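Local coordinates for protein dihydroorotase (Agrobacterium tumefaciens, PDB 2OGJ) that deacetylates acetyl-(R)-mandelate in vitro as a zinc-dependent esterase, with weaker activity on acetyl glycolate, and belongs to the amidohydrolase superfamily, at residues P71-L76 with R98-L103; F352-A357 with L371-E376; F375-A380 with I387-Y392. All coordinates share one frame; numbering follows the deposited sequence.

Overall arrangement
Contact 1 is the most deeply buried, its centre about 7 Å from that of the chain, in the TIM barrel itself. The centres of contacts 2 and 3 lie about 20 and 16 Å from the chain's centre, and both are partly exposed. They share F375 and E376, both using strand 368-382, the middle member of two successive hairpins. Strands 68-75 and 348-362 are neighbours in one sheet, tying contact 1 to contact 2. Contact 1, whose D75 side chain lies about 9 Å from a zinc ion, combines parallel backbone bonding with buried polar groups. The outer pairings are antiparallel and add aromatic packing in contact 2 and a weak salt bridge in contact 3.

Contact 1. Residues P71-L76 with R98-L103; sequences PGWVDL and RGVTTL
Strands 73-75 and 100-103 pair in parallel in the TIM barrel, and a beta bulge between the W73-V100 and V74-T102 pairs shifts their register by one residue. At this bulge W73 O takes two backbone hydrogen bonds, from T101 N (2.8 Å) and T102 N (3.2 Å). The second is nearly straight, 169° at the hydrogen, the first bent to 139°. Two residues after W73, D75 N donates to T102 O at 3.1 Å.

The side chains of V74 and T102 lie alongside each other and point the same way, with V74 CG1 4.0 Å from T102 CG2. Next to them a water links G72 O, to which it donates, with T102 OG1 (2.7 Å from the water). The flank carrying D75 has V100 CG1 against D75 CB at 3.9 Å; CG1 comes there because it is anti to the backbone N of V100 (chi1 -173°). The W73 side chain lies against G99, its CB 3.4 Å and its ring atom CE3 3.5 Å from G99 O, oblique to the indole, while V100 CG2 approaches the ring at its edge.

The D75 carboxylate is satisfied beyond the pair, OD1 by the T290 hydroxyl and OD2 by the backbone N of H77. This buried acid thus joins the strand to the start of the zinc-ligand segment, which suggests that it steadies the backbone around H77.

Contact 2. Residues F352-A357 with L371-E376; sequences FDLVDA and LKRLFE
L374 N donates to V355 O at 2.8 Å, and the same oxygen receives a CA-H contact from R373. V355 N returns a bond to L374 O, and D353 and E376 are joined by a similar reciprocal pair, E376 N reaching D353 O at 2.9 Å. Farther along, A357 N bonds K372 O. These bonds zip together the antiparallel hairpin of strands 348-362 and 368-382, well away from the zinc site.

L354 and F375 project from one face of the hairpin. L354 CD2 sits over the centre of the F375 ring, 4.1 Å from its centroid and 11° off the ring normal, a CH-pi contact. The other methyl, CD1, lies against the R373 guanidinium, 3.4 Å from R373 NE, as the two side chains cross obliquely. CB of F352 points toward the strand of F375, and with CG between the backbone N and carbonyl carbon (chi1 67°) its ring lies beside that of F375, planes 36° apart and F352 CE1 3.6 Å from F375 CD2, near the edge of the F375 ring. L374, on the opposite face, has its CD1 3.5 Å from A357 CB. The K372 ammonium pairs with D358, and helix 318-323 covers F352, L354 and F375.

Contact 3. Residues F375-A380 with I387-Y392; sequences FEPRYA and IAASRY
The R391 side chain carries the polar part of this contact, running from CB alongside P377 and E376. Its CG, anti to the carbonyl carbon (chi1 -81°), lies 4.0 Å from P377 CD, where the two side chains cross at about a right angle. The next carbon, CD, lies near two oxygens, 3.3 Å from E376 OE1 and 3.4 Å from F375 O. NE follows, 4.2 Å from E376 OE1. A bend at chi3 (49°) swings the guanidinium round so that NH1 faces the carboxylate. R391 NH1 reaches E376 OE2 at 3.4 Å in a weak salt bridge. OE2 meets the guanidinium at its edge, near its plane, although the two flat groups are tilted 48° against each other.

Toward the turn the contact becomes backbone-led. A380 and I387 form a hydrogen-bonded antiparallel pair, A380 N to I387 O at 2.8 Å and I387 N back to A380 O, and A389 N bonds R378 O. On the R391 side of these bonds, the A389 methyl points to the strand and touches P377 CB at 3.8 Å.

On its other side the strand of R378 and Y379 makes a classic beta bulge, both residues facing V351 of strand 348-362. Segment 375-380 therefore runs between that strand and strand 385-388, while helix 304-313 packs on F375, P377 and R391 through M308, L312, A305 and T306.

Contact 1. Residues P71-L76 with R98-L103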
loop_
_atom_site.group_PDB
_atom_site.type_symbol
_atom_site.label_atom_id
_atom_site.label_comp_id
_atom_site.label_asym_id
_atom_site.label_seq_id
_atom_site.Cartn_x
_atom_site.Cartn_y
_atom_site.Cartn_z
ATOM N N PRO A 71 46.715 -11.406 15.944
ATOM C CA PRO A 71 45.571 -11.539 16.844
ATOM C C PRO A 71 44.465 -12.226 16.031
ATOM O O PRO A 71 44.452 -12.116 14.806
ATOM C CB PRO A 71 45.254 -10.088 17.218
ATOM C CG PRO A 71 45.896 -9.277 16.127
ATOM C CD PRO A 71 47.158 -10.009 15.840
ATOM N N GLY A 72 43.579 -12.961 16.694
ATOM C CA GLY A 72 42.516 -13.658 15.997
ATOM C C GLY A 72 41.789 -12.826 14.959
ATOM O O GLY A 72 41.389 -11.694 15.226
ATOM N N TRP A 73 41.623 -13.386 13.762
ATOM C CA TRP A 73 40.939 -12.701 12.677
ATOM C C TRP A 73 39.514 -12.346 13.070
ATOM O O TRP A 73 38.837 -13.126 13.750
ATOM C CB TRP A 73 40.916 -13.576 11.434
ATOM C CG TRP A 73 42.248 -13.759 10.800
ATOM C CD1 TRP A 73 43.395 -13.051 11.058
ATOM C CD2 TRP A 73 42.561 -14.668 9.739
ATOM N NE1 TRP A 73 44.403 -13.467 10.212
ATOM C CE2 TRP A 73 43.918 -14.457 9.394
ATOM C CE3 TRP A 73 41.824 -15.639 9.044
ATOM C CZ2 TRP A 73 44.552 -15.182 8.382
ATOM C CZ3 TRP A 73 42.447 -16.362 8.040
ATOM C CH2 TRP A 73 43.804 -16.129 7.716
ATOM N N VAL A 74 39.079 -11.161 12.626
ATOM C CA VAL A 74 37.742 -10.634 12.886
ATOM C C VAL A 74 36.961 -10.479 11.573
ATOM O O VAL A 74 37.326 -9.657 10.731
ATOM C CB VAL A 74 37.816 -9.229 13.544
ATOM C CG1 VAL A 74 36.418 -8.719 13.809
ATOM C CG2 VAL A 74 38.624 -9.273 14.839
ATOM N N ASP A 75 35.909 -11.270 11.373
ATOM C CA ASP A 75 35.099 -11.135 10.156
ATOM C C ASP A 75 33.891 -10.316 10.588
ATOM O O ASP A 75 32.986 -10.811 11.264
ATOM C CB ASP A 75 34.664 -12.496 9.601
ATOM C CG ASP A 75 33.948 -12.380 8.257
ATOM O OD1 ASP A 75 33.763 -13.405 7.572
ATOM O OD2 ASP A 75 33.561 -11.256 7.883
ATOM N N LEU A 76 33.920 -9.046 10.209
ATOM C CA LEU A 76 32.900 -8.063 10.543
ATOM C C LEU A 76 31.548 -8.269 9.866
ATOM O O LEU A 76 30.576 -7.562 10.176
ATOM C CB LEU A 76 33.434 -6.680 10.172
ATOM C CG LEU A 76 32.602 -5.455 10.479
ATOM C CD1 LEU A 76 32.608 -5.198 11.978
ATOM C CD2 LEU A 76 33.167 -4.277 9.715
ATOM N N ARG A 98 38.223 -22.050 10.887
ATOM C CA ARG A 98 38.635 -21.281 9.701
ATOM C C ARG A 98 39.686 -20.219 10.013
ATOM O O ARG A 98 40.164 -19.518 9.119
ATOM C CB ARG A 98 37.420 -20.592 9.065
ATOM C CG ARG A 98 36.363 -21.532 8.459
ATOM C CD ARG A 98 36.786 -22.044 7.093
ATOM N NE ARG A 98 35.869 -23.050 6.564
ATOM C CZ ARG A 98 35.852 -24.329 6.937
ATOM N NH1 ARG A 98 36.708 -24.777 7.846
ATOM N NH2 ARG A 98 34.974 -25.167 6.401
ATOM N N GLY A 99 40.039 -20.097 11.287
ATOM C CA GLY A 99 41.024 -19.117 11.689
ATOM C C GLY A 99 40.416 -17.798 12.094
ATOM O O GLY A 99 41.143 -16.833 12.297
ATOM N N VAL A 100 39.090 -17.766 12.220
ATOM C CA VAL A 100 38.356 -16.553 12.599
ATOM C C VAL A 100 37.881 -16.628 14.054
ATOM O O VAL A 100 37.085 -17.495 14.416
ATOM C CB VAL A 100 37.131 -16.337 11.669
ATOM C CG1 VAL A 100 36.477 -14.998 11.960
ATOM C CG2 VAL A 100 37.562 -16.413 10.221
ATOM N N THR A 101 38.368 -15.697 14.869
ATOM C CA THR A 101 38.069 -15.648 16.297
ATOM C C THR A 101 36.866 -14.843 16.708
ATOM O O THR A 101 36.213 -15.151 17.695
ATOM C CB THR A 101 39.260 -15.086 17.062
ATOM O OG1 THR A 101 40.377 -15.958 16.872
ATOM C CG2 THR A 101 38.931 -14.953 18.551
ATOM N N THR A 102 36.601 -13.774 15.982
ATOM C CA THR A 102 35.451 -12.943 16.292
ATOM C C THR A 102 34.555 -12.884 15.079
ATOM O O THR A 102 35.013 -12.607 13.969
ATOM C CB THR A 102 35.879 -11.523 16.687
ATOM O OG1 THR A 102 36.669 -11.592 17.882
ATOM C CG2 THR A 102 34.658 -10.628 16.909
ATOM N N LEU A 103 33.281 -13.178 15.295
ATOM C CA LEU A 103 32.292 -13.145 14.230
ATOM C C LEU A 103 31.276 -12.070 14.599
ATOM O O LEU A 103 30.879 -11.967 15.762
ATOM C CB LEU A 103 31.609 -14.501 14.108
ATOM C CG LEU A 103 32.475 -15.642 13.576
ATOM C CD1 LEU A 103 31.775 -16.987 13.873
ATOM C CD2 LEU A 103 32.709 -15.457 12.086
HETATM O O HOH W 1 39.181 -11.808 16.900
#

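Contact 2. Residues F352-A357 with L371-E376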
loop_
_atom_site.group_PDB
_atom_site.type_symbol
_atom_site.label_atom_id
_atom_site.label_comp_id
_atom_site.label_asym_id
_atom_site.label_seq_id
_atom_site.Cartn_x
_atom_site.Cartn_y
_atom_site.Cartn_z
ATOM N N PHE A 352 48.635 -18.591 10.664
ATOM C CA PHE A 352 48.422 -18.778 9.231
ATOM C C PHE A 352 49.690 -18.601 8.439
ATOM O O PHE A 352 50.629 -17.934 8.878
ATOM C CB PHE A 352 47.405 -17.762 8.713
ATOM C CG PHE A 352 47.896 -16.332 8.766
ATOM C CD1 PHE A 352 48.411 -15.707 7.620
ATOM C CD2 PHE A 352 47.811 -15.601 9.954
ATOM C CE1 PHE A 352 48.824 -14.372 7.653
ATOM C CE2 PHE A 352 48.220 -14.267 10.002
ATOM C CZ PHE A 352 48.726 -13.648 8.847
ATOM N N ASP A 353 49.690 -19.194 7.251
ATOM C CA ASP A 353 50.808 -19.090 6.344
ATOM C C ASP A 353 50.363 -18.328 5.105
ATOM O O ASP A 353 49.171 -18.137 4.875
ATOM C CB ASP A 353 51.296 -20.476 5.948
ATOM C CG ASP A 353 52.307 -21.033 6.931
ATOM O OD1 ASP A 353 53.294 -20.312 7.206
ATOM O OD2 ASP A 353 52.122 -22.182 7.419
ATOM N N LEU A 354 51.326 -17.874 4.321
ATOM C CA LEU A 354 51.033 -17.166 3.088
ATOM C C LEU A 354 51.870 -17.911 2.056
ATOM O O LEU A 354 53.037 -17.578 1.850
ATOM C CB LEU A 354 51.481 -15.705 3.200
ATOM C CG LEU A 354 50.910 -14.678 2.215
ATOM C CD1 LEU A 354 51.958 -14.274 1.218
ATOM C CD2 LEU A 354 49.678 -15.254 1.535
ATOM N N VAL A 355 51.270 -18.916 1.424
ATOM C CA VAL A 355 51.959 -19.763 0.446
ATOM C C VAL A 355 51.720 -19.490 -1.042
ATOM O O VAL A 355 50.726 -18.869 -1.437
ATOM C CB VAL A 355 51.611 -21.236 0.701
ATOM C CG1 VAL A 355 51.763 -21.543 2.171
ATOM C CG2 VAL A 355 50.191 -21.520 0.255
ATOM N N ASP A 356 52.645 -19.973 -1.868
ATOM C CA ASP A 356 52.525 -19.807 -3.308
ATOM C C ASP A 356 51.498 -20.784 -3.840
ATOM O O ASP A 356 51.429 -21.935 -3.398
ATOM C CB ASP A 356 53.860 -20.057 -4.001
ATOM C CG ASP A 356 54.862 -18.955 -3.748
ATOM O OD1 ASP A 356 54.477 -17.765 -3.805
ATOM O OD2 ASP A 356 56.043 -19.280 -3.512
ATOM N N ALA A 357 50.688 -20.321 -4.783
ATOM C CA ALA A 357 49.676 -21.182 -5.359
ATOM C C ALA A 357 49.271 -20.699 -6.736
ATOM O O ALA A 357 49.807 -19.712 -7.255
ATOM C CB ALA A 357 48.465 -21.235 -4.456
ATOM N N LEU A 371 44.656 -16.531 -8.006
ATOM C CA LEU A 371 45.525 -16.068 -6.927
ATOM C C LEU A 371 46.862 -16.825 -6.885
ATOM O O LEU A 371 46.906 -18.056 -6.917
ATOM C CB LEU A 371 44.787 -16.209 -5.586
ATOM C CG LEU A 371 43.297 -15.833 -5.630
ATOM C CD1 LEU A 371 42.603 -16.267 -4.362
ATOM C CD2 LEU A 371 43.148 -14.346 -5.845
ATOM N N LYS A 372 47.948 -16.063 -6.815
ATOM C CA LYS A 372 49.301 -16.608 -6.786
ATOM C C LYS A 372 49.835 -16.799 -5.361
ATOM O O LYS A 372 50.864 -17.443 -5.154
ATOM C CB LYS A 372 50.243 -15.685 -7.570
ATOM C CG LYS A 372 49.877 -15.491 -9.044
ATOM C CD LYS A 372 49.852 -16.819 -9.775
ATOM C CE LYS A 372 49.740 -16.629 -11.275
ATOM N NZ LYS A 372 49.656 -17.948 -11.975
ATOM N N ARG A 373 49.135 -16.226 -4.387
ATOM C CA ARG A 373 49.510 -16.341 -2.983
ATOM C C ARG A 373 48.238 -16.544 -2.177
ATOM O O ARG A 373 47.224 -15.906 -2.435
ATOM C CB ARG A 373 50.247 -15.090 -2.524
ATOM C CG ARG A 373 51.595 -14.940 -3.189
ATOM C CD ARG A 373 52.055 -13.503 -3.176
ATOM N NE ARG A 373 52.647 -13.092 -1.909
ATOM C CZ ARG A 373 52.881 -11.824 -1.581
ATOM N NH1 ARG A 373 52.567 -10.846 -2.424
ATOM N NH2 ARG A 373 53.443 -11.529 -0.417
ATOM N N LEU A 374 48.293 -17.439 -1.200
ATOM C CA LEU A 374 47.120 -17.731 -0.403
ATOM C C LEU A 374 47.255 -17.704 1.103
ATOM O O LEU A 374 48.118 -18.368 1.685
ATOM C CB LEU A 374 46.571 -19.097 -0.794
ATOM C CG LEU A 374 46.009 -19.196 -2.201
ATOM C CD1 LEU A 374 45.677 -20.646 -2.485
ATOM C CD2 LEU A 374 44.783 -18.299 -2.335
ATOM N N PHE A 375 46.391 -16.927 1.740
ATOM C CA PHE A 375 46.391 -16.913 3.179
ATOM C C PHE A 375 45.814 -18.279 3.498
ATOM O O PHE A 375 44.796 -18.687 2.928
ATOM C CB PHE A 375 45.503 -15.804 3.737
ATOM C CG PHE A 375 46.108 -14.443 3.626
ATOM C CD1 PHE A 375 45.996 -13.712 2.445
ATOM C CD2 PHE A 375 46.818 -13.899 4.696
ATOM C CE1 PHE A 375 46.585 -12.459 2.325
ATOM C CE2 PHE A 375 47.412 -12.645 4.591
ATOM C CZ PHE A 375 47.295 -11.922 3.402
ATOM N N GLU A 376 46.499 -19.005 4.373
ATOM C CA GLU A 376 46.050 -20.332 4.751
ATOM C C GLU A 376 46.120 -20.516 6.270
ATOM O O GLU A 376 47.193 -20.725 6.836
ATOM C CB GLU A 376 46.896 -21.384 4.029
ATOM C CG GLU A 376 46.120 -22.641 3.709
ATOM C CD GLU A 376 45.926 -22.853 2.211
ATOM O OE1 GLU A 376 46.048 -21.872 1.445
ATOM O OE2 GLU A 376 45.639 -24.002 1.795
#

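Contact 3. Residues F375-A380 with I387-Y392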
loop_
_atom_site.group_PDB
_atom_site.type_symbol
_atom_site.label_atom_id
_atom_site.label_comp_id
_atom_site.label_asym_id
_atom_site.label_seq_id
_atom_site.Cartn_x
_atom_site.Cartn_y
_atom_site.Cartn_z
ATOM N N PHE A 375 46.391 -16.927 1.740
ATOM C CA PHE A 375 46.391 -16.913 3.179
ATOM C C PHE A 375 45.814 -18.279 3.498
ATOM O O PHE A 375 44.796 -18.687 2.928
ATOM C CB PHE A 375 45.503 -15.804 3.737
ATOM C CG PHE A 375 46.108 -14.443 3.626
ATOM C CD1 PHE A 375 45.996 -13.712 2.445
ATOM C CD2 PHE A 375 46.818 -13.899 4.696
ATOM C CE1 PHE A 375 46.585 -12.459 2.325
ATOM C CE2 PHE A 375 47.412 -12.645 4.591
ATOM C CZ PHE A 375 47.295 -11.922 3.402
ATOM N N GLU A 376 46.499 -19.005 4.373
ATOM C CA GLU A 376 46.050 -20.332 4.751
ATOM C C GLU A 376 46.120 -20.516 6.270
ATOM O O GLU A 376 47.193 -20.725 6.836
ATOM C CB GLU A 376 46.896 -21.384 4.029
ATOM C CG GLU A 376 46.120 -22.641 3.709
ATOM C CD GLU A 376 45.926 -22.853 2.211
ATOM O OE1 GLU A 376 46.048 -21.872 1.445
ATOM O OE2 GLU A 376 45.639 -24.002 1.795
ATOM N N PRO A 377 44.964 -20.412 6.952
ATOM C CA PRO A 377 44.927 -20.570 8.407
ATOM C C PRO A 377 45.311 -21.970 8.857
ATOM O O PRO A 377 44.947 -22.955 8.224
ATOM C CB PRO A 377 43.485 -20.197 8.763
ATOM C CG PRO A 377 42.719 -20.506 7.542
ATOM C CD PRO A 377 43.632 -20.046 6.435
ATOM N N ARG A 378 46.064 -22.031 9.954
ATOM C CA ARG A 378 46.558 -23.279 10.562
ATOM C C ARG A 378 45.912 -23.543 11.911
ATOM O O ARG A 378 45.325 -24.607 12.136
ATOM C CB ARG A 378 48.068 -23.212 10.669
ATOM C CG ARG A 378 48.777 -23.973 9.577
ATOM C CD ARG A 378 48.446 -23.425 8.217
ATOM N NE ARG A 378 49.514 -23.740 7.272
ATOM C CZ ARG A 378 49.350 -24.322 6.089
ATOM N NH1 ARG A 378 48.148 -24.676 5.663
ATOM N NH2 ARG A 378 50.407 -24.545 5.325
ATOM N N TYR A 379 45.995 -22.584 12.788
ATOM C CA TYR A 379 45.381 -22.752 14.087
ATOM C C TYR A 379 44.790 -21.501 14.576
ATOM O O TYR A 379 45.343 -20.411 14.393
ATOM C CB TYR A 379 46.379 -23.064 15.193
ATOM C CG TYR A 379 47.206 -24.291 14.912
ATOM C CD1 TYR A 379 48.352 -24.227 14.131
ATOM C CD2 TYR A 379 46.822 -25.503 15.451
ATOM C CE1 TYR A 379 49.104 -25.335 13.892
ATOM C CE2 TYR A 379 47.572 -26.646 15.207
ATOM C CZ TYR A 379 48.716 -26.555 14.422
ATOM O OH TYR A 379 49.470 -27.692 14.158
ATOM N N ALA A 380 43.657 -21.718 15.205
ATOM C CA ALA A 380 42.997 -20.660 15.888
ATOM C C ALA A 380 43.021 -21.072 17.325
ATOM O O ALA A 380 42.430 -22.078 17.713
ATOM C CB ALA A 380 41.568 -20.463 15.422
ATOM N N ILE A 387 42.564 -24.652 18.114
ATOM C CA ILE A 387 41.784 -25.342 17.098
ATOM C C ILE A 387 42.470 -25.434 15.742
ATOM O O ILE A 387 42.989 -24.452 15.227
ATOM C CB ILE A 387 40.409 -24.673 16.903
ATOM C CG1 ILE A 387 39.646 -24.640 18.231
ATOM C CG2 ILE A 387 39.602 -25.444 15.879
ATOM C CD1 ILE A 387 40.055 -23.521 19.144
ATOM N N ALA A 388 42.481 -26.627 15.170
ATOM C CA ALA A 388 43.078 -26.829 13.852
ATOM C C ALA A 388 42.203 -26.134 12.825
ATOM O O ALA A 388 41.019 -26.464 12.676
ATOM C CB ALA A 388 43.171 -28.325 13.530
ATOM N N ALA A 389 42.791 -25.164 12.131
ATOM C CA ALA A 389 42.087 -24.400 11.111
ATOM C C ALA A 389 42.499 -24.863 9.728
ATOM O O ALA A 389 43.550 -25.483 9.550
ATOM C CB ALA A 389 42.376 -22.894 11.270
ATOM N N SER A 390 41.653 -24.545 8.754
ATOM C CA SER A 390 41.867 -24.905 7.357
ATOM C C SER A 390 40.873 -24.176 6.447
ATOM O O SER A 390 39.752 -23.844 6.863
ATOM C CB SER A 390 41.717 -26.418 7.190
ATOM O OG SER A 390 41.563 -26.779 5.830
ATOM N N ARG A 391 41.290 -23.908 5.211
ATOM C CA ARG A 391 40.427 -23.234 4.251
ATOM C C ARG A 391 39.258 -24.140 3.918
ATOM O O ARG A 391 39.369 -25.359 4.039
ATOM C CB ARG A 391 41.197 -22.880 2.975
ATOM C CG ARG A 391 42.013 -21.609 3.110
ATOM C CD ARG A 391 42.815 -21.278 1.860
ATOM N NE ARG A 391 41.993 -21.345 0.659
ATOM C CZ ARG A 391 42.001 -22.365 -0.197
ATOM N NH1 ARG A 391 42.801 -23.406 0.016
ATOM N NH2 ARG A 391 41.203 -22.350 -1.261
ATOM N N TYR A 392 38.146 -23.517 3.520
ATOM C CA TYR A 392 36.902 -24.185 3.149
ATOM C C TYR A 392 37.067 -24.895 1.818
ATOM O O TYR A 392 37.589 -24.338 0.850
ATOM C CB TYR A 392 35.761 -23.156 3.048
ATOM C CG TYR A 392 34.490 -23.688 2.409
ATOM C CD1 TYR A 392 33.562 -24.420 3.151
ATOM C CD2 TYR A 392 34.239 -23.501 1.036
ATOM C CE1 TYR A 392 32.418 -24.960 2.549
ATOM C CE2 TYR A 392 33.098 -24.038 0.419
ATOM C CZ TYR A 392 32.196 -24.770 1.179
ATOM O OH TYR A 392 31.108 -25.359 0.568
#